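Long-range contacts in bacteriocin (Brevibacillus sp. SKDU10, PDB 6LWZ), which acts as an antimicrobial peptide, a defensin-like bacteriocin of the laterosporulin family that is probably directed against competing bacteria: residues V15-C20 with Y27-Y32; A9-I14 with A34-Q39. One frame throughout, in Å; residues are numbered along the deposited sequence.

Contact 1: V15-C20 with Y27-Y32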
loop_
_atom_site.group_PDB
_atom_site.type_symbol
_atom_site.label_atom_id
_atom_site.label_comp_id
_atom_site.label_asym_id
_atom_site.label_seq_id
_atom_site.Cartn_x
_atom_site.Cartn_y
_atom_site.Cartn_z
ATOM N N VAL A 15 5.471 -1.572 3.091
ATOM C CA VAL A 15 5.248 -1.915 1.690
ATOM C C VAL A 15 5.178 -3.426 1.540
ATOM O O VAL A 15 6.131 -4.122 1.864
ATOM C CB VAL A 15 6.399 -1.393 0.813
ATOM C CG1 VAL A 15 6.256 -1.868 -0.624
ATOM C CG2 VAL A 15 6.460 0.123 0.864
ATOM N N LYS A 16 4.042 -3.917 1.051
ATOM C CA LYS A 16 3.816 -5.344 0.851
ATOM C C LYS A 16 3.613 -5.626 -0.631
ATOM O O LYS A 16 2.639 -5.173 -1.227
ATOM C CB LYS A 16 2.598 -5.802 1.650
ATOM C CG LYS A 16 2.842 -5.875 3.149
ATOM C CD LYS A 16 1.591 -5.553 3.951
ATOM C CE LYS A 16 1.845 -5.659 5.448
ATOM N NZ LYS A 16 0.682 -5.213 6.270
ATOM N N ASP A 17 4.550 -6.369 -1.212
ATOM C CA ASP A 17 4.507 -6.749 -2.618
ATOM C C ASP A 17 3.599 -7.958 -2.802
ATOM O O ASP A 17 3.720 -8.944 -2.076
ATOM C CB ASP A 17 5.915 -7.070 -3.114
ATOM C CG ASP A 17 5.955 -7.395 -4.589
ATOM O OD1 ASP A 17 5.332 -8.398 -5.003
ATOM O OD2 ASP A 17 6.622 -6.653 -5.338
ATOM N N LYS A 18 2.703 -7.873 -3.784
ATOM C CA LYS A 18 1.660 -8.880 -3.988
ATOM C C LYS A 18 1.772 -9.644 -5.296
ATOM O O LYS A 18 1.047 -10.614 -5.506
ATOM C CB LYS A 18 0.296 -8.211 -3.969
ATOM C CG LYS A 18 -0.003 -7.414 -2.722
ATOM C CD LYS A 18 0.071 -8.263 -1.468
ATOM C CE LYS A 18 -0.452 -7.469 -0.287
ATOM N NZ LYS A 18 -0.750 -8.314 0.889
ATOM N N GLY A 19 2.653 -9.211 -6.185
ATOM C CA GLY A 19 2.783 -9.867 -7.474
ATOM C C GLY A 19 1.717 -9.391 -8.444
ATOM O O GLY A 19 1.350 -8.216 -8.446
ATOM N N CYS A 20 1.203 -10.312 -9.253
ATOM C CA CYS A 20 0.382 -9.943 -10.401
ATOM C C CYS A 20 -1.036 -9.580 -10.011
ATOM O O CYS A 20 -1.732 -10.376 -9.387
ATOM C CB CYS A 20 0.340 -11.085 -11.406
ATOM S SG CYS A 20 0.108 -10.507 -13.091
ATOM N N TYR A 27 2.248 -5.876 -11.950
ATOM C CA TYR A 27 2.799 -6.063 -10.620
ATOM C C TYR A 27 2.306 -4.932 -9.737
ATOM O O TYR A 27 2.144 -3.806 -10.208
ATOM C CB TYR A 27 4.321 -6.076 -10.673
ATOM C CG TYR A 27 4.864 -7.314 -11.334
ATOM C CD1 TYR A 27 4.604 -8.567 -10.799
ATOM C CD2 TYR A 27 5.634 -7.240 -12.493
ATOM C CE1 TYR A 27 5.090 -9.717 -11.393
ATOM C CE2 TYR A 27 6.125 -8.390 -13.100
ATOM C CZ TYR A 27 5.851 -9.628 -12.542
ATOM O OH TYR A 27 6.328 -10.791 -13.121
ATOM N N TYR A 28 2.028 -5.227 -8.472
ATOM C CA TYR A 28 1.585 -4.188 -7.547
ATOM C C TYR A 28 2.047 -4.434 -6.110
ATOM O O TYR A 28 2.366 -5.561 -5.716
ATOM C CB TYR A 28 0.052 -4.011 -7.604
ATOM C CG TYR A 28 -0.721 -5.112 -6.916
ATOM C CD1 TYR A 28 -0.793 -6.379 -7.473
ATOM C CD2 TYR A 28 -1.371 -4.891 -5.705
ATOM C CE1 TYR A 28 -1.493 -7.398 -6.858
ATOM C CE2 TYR A 28 -2.080 -5.906 -5.078
ATOM C CZ TYR A 28 -2.135 -7.156 -5.662
ATOM O OH TYR A 28 -2.811 -8.181 -5.054
ATOM N N LYS A 29 2.092 -3.345 -5.348
ATOM C CA LYS A 29 2.420 -3.379 -3.928
ATOM C C LYS A 29 1.309 -2.690 -3.168
ATOM O O LYS A 29 0.860 -1.619 -3.573
ATOM C CB LYS A 29 3.736 -2.651 -3.653
ATOM C CG LYS A 29 4.915 -3.189 -4.442
ATOM C CD LYS A 29 6.171 -2.369 -4.200
ATOM C CE LYS A 29 7.246 -2.718 -5.211
ATOM N NZ LYS A 29 8.525 -2.036 -4.903
ATOM N N GLN A 30 0.854 -3.311 -2.087
ATOM C CA GLN A 30 -0.077 -2.665 -1.178
ATOM C C GLN A 30 0.733 -1.870 -0.167
ATOM O O GLN A 30 1.643 -2.413 0.450
ATOM C CB GLN A 30 -0.951 -3.692 -0.457
ATOM C CG GLN A 30 -1.920 -4.444 -1.357
ATOM C CD GLN A 30 -3.075 -3.589 -1.839
ATOM O OE1 GLN A 30 -2.879 -2.560 -2.493
ATOM N NE2 GLN A 30 -4.295 -4.023 -1.533
ATOM N N VAL A 31 0.395 -0.592 -0.016
ATOM C CA VAL A 31 1.107 0.314 0.872
ATOM C C VAL A 31 0.234 0.631 2.080
ATOM O O VAL A 31 -0.921 1.038 1.937
ATOM C CB VAL A 31 1.489 1.630 0.155
ATOM C CG1 VAL A 31 2.272 2.564 1.077
ATOM C CG2 VAL A 31 2.302 1.339 -1.092
ATOM N N TYR A 32 0.803 0.445 3.264
ATOM C CA TYR A 32 0.140 0.764 4.522
ATOM C C TYR A 32 0.946 1.820 5.259
ATOM O O TYR A 32 2.158 1.948 5.051
ATOM C CB TYR A 32 0.027 -0.489 5.394
ATOM C CG TYR A 32 -1.099 -1.421 5.003
ATOM C CD1 TYR A 32 -1.031 -2.169 3.835
ATOM C CD2 TYR A 32 -2.228 -1.560 5.811
ATOM C CE1 TYR A 32 -2.059 -3.027 3.470
ATOM C CE2 TYR A 32 -3.265 -2.414 5.460
ATOM C CZ TYR A 32 -3.179 -3.146 4.286
ATOM O OH TYR A 32 -4.202 -3.995 3.923
HETATM O O HOH W 1 -1.598 -10.832 -5.467
#
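Lys16 and Gln30 exchange two backbone hydrogen bonds, Lys16 N to Gln30 O at 2.9 Å and Gln30 N to Lys16 O at 2.7 Å, the reciprocal pattern of an antiparallel hydrogen-bonded pair. Lys18 N continues the ladder with a nearly straight bond of 3.0 Å to Tyr28 O, in the carbonyl plane. The N-to-C directions of the two short segments differ by 152°, close to antiparallel. One water donates to Lys18 O and is also hydrogen-bonded to Tyr28 OH.

CB of Lys18 lies over one face of the Tyr28 ring, 3.5 Å from its centroid, a CH-pi contact; chi1 of 75° puts the tyrosine CG between its own backbone N and carbonyl carbon and turns the ring beneath Lys18 CB. NZ of Lys16 stands over a face of Tyr32, 4.4 Å from the centroid and 14° off the normal, as a cation-pi pair.

Among aliphatic contacts, Val15 CG1 meets Lys29 CD at 3.6 Å, and the Lys18 and Gln30 side chains cross at about a right angle, CE of Lys18 3.5 Å from CG of Gln30.

Strand 10-20 is an outer strand of the three-stranded antiparallel sheet of this defensin-like peptide. Strand 26-35 also pairs with strand 40-48, where Thr45 OG1 is hydrogen-bonded to Gln30 OE1, and the Cys20-Cys51 disulfide ties the hairpin to the C-terminal tail.

Contact 2: A9-I14 with A34-Q39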
loop_
_atom_site.group_PDB
_atom_site.type_symbol
_atom_site.label_atom_id
_atom_site.label_comp_id
_atom_site.label_asym_id
_atom_site.label_seq_id
_atom_site.Cartn_x
_atom_site.Cartn_y
_atom_site.Cartn_z
ATOM N N ALA A 9 0.493 12.102 13.499
ATOM C CA ALA A 9 1.662 11.866 12.653
ATOM C C ALA A 9 1.861 10.389 12.330
ATOM O O ALA A 9 1.514 9.508 13.116
ATOM C CB ALA A 9 2.909 12.431 13.318
ATOM N N ILE A 10 2.441 10.129 11.164
ATOM C CA ILE A 10 2.717 8.763 10.737
ATOM C C ILE A 10 4.093 8.365 11.266
ATOM O O ILE A 10 5.000 9.198 11.346
ATOM C CB ILE A 10 2.627 8.591 9.196
ATOM C CG1 ILE A 10 3.892 9.082 8.478
ATOM C CG2 ILE A 10 1.421 9.330 8.628
ATOM C CD1 ILE A 10 4.917 8.001 8.223
ATOM N N ASP A 11 4.239 7.096 11.631
ATOM C CA ASP A 11 5.490 6.583 12.160
ATOM C C ASP A 11 6.350 6.057 11.019
ATOM O O ASP A 11 7.490 6.473 10.859
ATOM C CB ASP A 11 5.225 5.488 13.195
ATOM C CG ASP A 11 6.477 5.083 13.964
ATOM O OD1 ASP A 11 7.462 5.853 13.980
ATOM O OD2 ASP A 11 6.474 3.982 14.554
ATOM N N ARG A 12 5.796 5.142 10.228
ATOM C CA ARG A 12 6.471 4.655 9.022
ATOM C C ARG A 12 5.469 4.111 8.005
ATOM O O ARG A 12 4.273 4.028 8.273
ATOM C CB ARG A 12 7.534 3.596 9.364
ATOM C CG ARG A 12 7.004 2.360 10.082
ATOM C CD ARG A 12 8.032 1.787 11.047
ATOM N NE ARG A 12 8.367 2.738 12.110
ATOM C CZ ARG A 12 9.329 2.575 13.019
ATOM N NH1 ARG A 12 10.093 1.489 13.030
ATOM N NH2 ARG A 12 9.528 3.520 13.930
ATOM N N PHE A 13 5.977 3.782 6.825
ATOM C CA PHE A 13 5.205 3.105 5.800
ATOM C C PHE A 13 5.663 1.656 5.707
ATOM O O PHE A 13 6.856 1.379 5.788
ATOM C CB PHE A 13 5.401 3.792 4.452
ATOM C CG PHE A 13 4.695 5.107 4.342
ATOM C CD1 PHE A 13 5.278 6.264 4.840
ATOM C CD2 PHE A 13 3.443 5.191 3.741
ATOM C CE1 PHE A 13 4.627 7.485 4.737
ATOM C CE2 PHE A 13 2.783 6.406 3.632
ATOM C CZ PHE A 13 3.374 7.556 4.133
ATOM N N ILE A 14 4.708 0.742 5.561
ATOM C CA ILE A 14 5.008 -0.664 5.290
ATOM C C ILE A 14 4.532 -1.068 3.888
ATOM O O ILE A 14 3.353 -0.950 3.555
ATOM C CB ILE A 14 4.388 -1.601 6.344
ATOM C CG1 ILE A 14 4.925 -1.266 7.731
ATOM C CG2 ILE A 14 4.715 -3.052 6.026
ATOM C CD1 ILE A 14 4.052 -0.309 8.493
ATOM N N ALA A 34 1.944 2.924 9.144
ATOM C CA ALA A 34 1.953 2.622 10.563
ATOM C C ALA A 34 1.949 3.956 11.273
ATOM O O ALA A 34 2.860 4.758 11.099
ATOM C CB ALA A 34 3.174 1.815 10.941
ATOM N N CYS A 35 0.895 4.205 12.035
ATOM C CA CYS A 35 0.736 5.462 12.754
ATOM C C CYS A 35 1.442 5.421 14.105
ATOM O O CYS A 35 1.658 4.348 14.673
ATOM C CB CYS A 35 -0.752 5.761 12.967
ATOM S SG CYS A 35 -1.693 6.016 11.445
ATOM N N MET A 36 1.660 6.595 14.662
ATOM C CA MET A 36 2.155 6.700 16.005
ATOM C C MET A 36 0.986 6.265 16.895
ATOM O O MET A 36 1.151 5.416 17.695
ATOM C CB MET A 36 2.587 8.120 16.348
ATOM C CG MET A 36 3.723 8.699 15.544
ATOM S SD MET A 36 5.350 8.002 15.713
ATOM C CE MET A 36 5.836 8.574 17.308
ATOM N N ASN A 37 -0.182 6.829 16.688
ATOM C CA ASN A 37 -1.371 6.546 17.481
ATOM C C ASN A 37 -1.847 5.107 17.430
ATOM O O ASN A 37 -1.615 4.351 18.340
ATOM C CB ASN A 37 -2.490 7.541 17.139
ATOM C CG ASN A 37 -2.558 8.719 18.136
ATOM O OD1 ASN A 37 -1.782 9.683 18.062
ATOM N ND2 ASN A 37 -3.506 8.647 19.069
ATOM N N GLY A 38 -2.460 4.687 16.342
ATOM C CA GLY A 38 -2.909 3.310 16.236
ATOM C C GLY A 38 -1.852 2.479 15.527
ATOM O O GLY A 38 -0.699 2.563 15.874
ATOM N N GLN A 39 -2.225 1.579 14.644
ATOM C CA GLN A 39 -1.180 0.894 13.917
ATOM C C GLN A 39 -1.451 0.939 12.447
ATOM O O GLN A 39 -1.606 1.992 11.911
ATOM C CB GLN A 39 -0.790 -0.483 14.452
ATOM C CG GLN A 39 -0.154 -0.538 15.844
ATOM C CD GLN A 39 1.207 0.141 15.953
ATOM O OE1 GLN A 39 2.209 -0.428 15.573
ATOM N NE2 GLN A 39 1.241 1.354 16.474
HETATM O O HOH W 2 4.180 2.491 14.438
#
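Asp11 and Met36 set their side chains across each other at about a right angle, with Met36 SD 3.5 Å from Asp11 OD1 and nearly as close to CB. The bent thioether chain also brings Met36 CG to 3.4 Å from Ala9 O. With CG of Asp11 anti to the backbone N (chi1 -170°), the carboxylate is placed between two further partners. Its OD1 receives Arg12 NH2 at 3.1 Å in a salt bridge; the oxygen lies in the guanidinium plane, but the nitrogen approaches from 36° out of the carboxylate plane. Its OD2 accepts a water that also donates to Cys35 O.

The backbone carrying these groups forms a classic beta bulge, since Asp11 and Arg12 both face Ala34. Ala34 O accepts Asp11 N at 2.8 Å and Arg12 N at 3.1 Å, both in the carbonyl plane, and Ala34 N returns a bond to Arg12 O. The register consequently slips by one residue before the Ile10-Cys35 pair.

CB of Ala34 meets Ile14 CD1 at 3.4 Å, tighter than usual for two carbons, with Arg12 CG at 4.0 Å. His40 packs against both Ala34 and Ile14, while Cys35 is joined to Cys6 by a disulfide.

How the contacts relate
Contacts 1 and 2 are two portions of one hairpin, built by strands 10-20 and 26-35, and contact 1 is nested inside the chain loop that contact 2 closes. Their centres are about 18 Å apart, yet the ladder runs on between them: Ile14 N lies 2.9 Å from Tyr32 O, a probable hydrogen bond, and Phe13 CD2 packs 3.9 Å from Val31 CG1. Contact 1 lies nearer the middle of the molecule, its centre about 6 Å from that of the chain against about 13 Å for contact 2. The disulfides that start from the two contacts fasten different parts of the same hairpin to opposite termini of the chain.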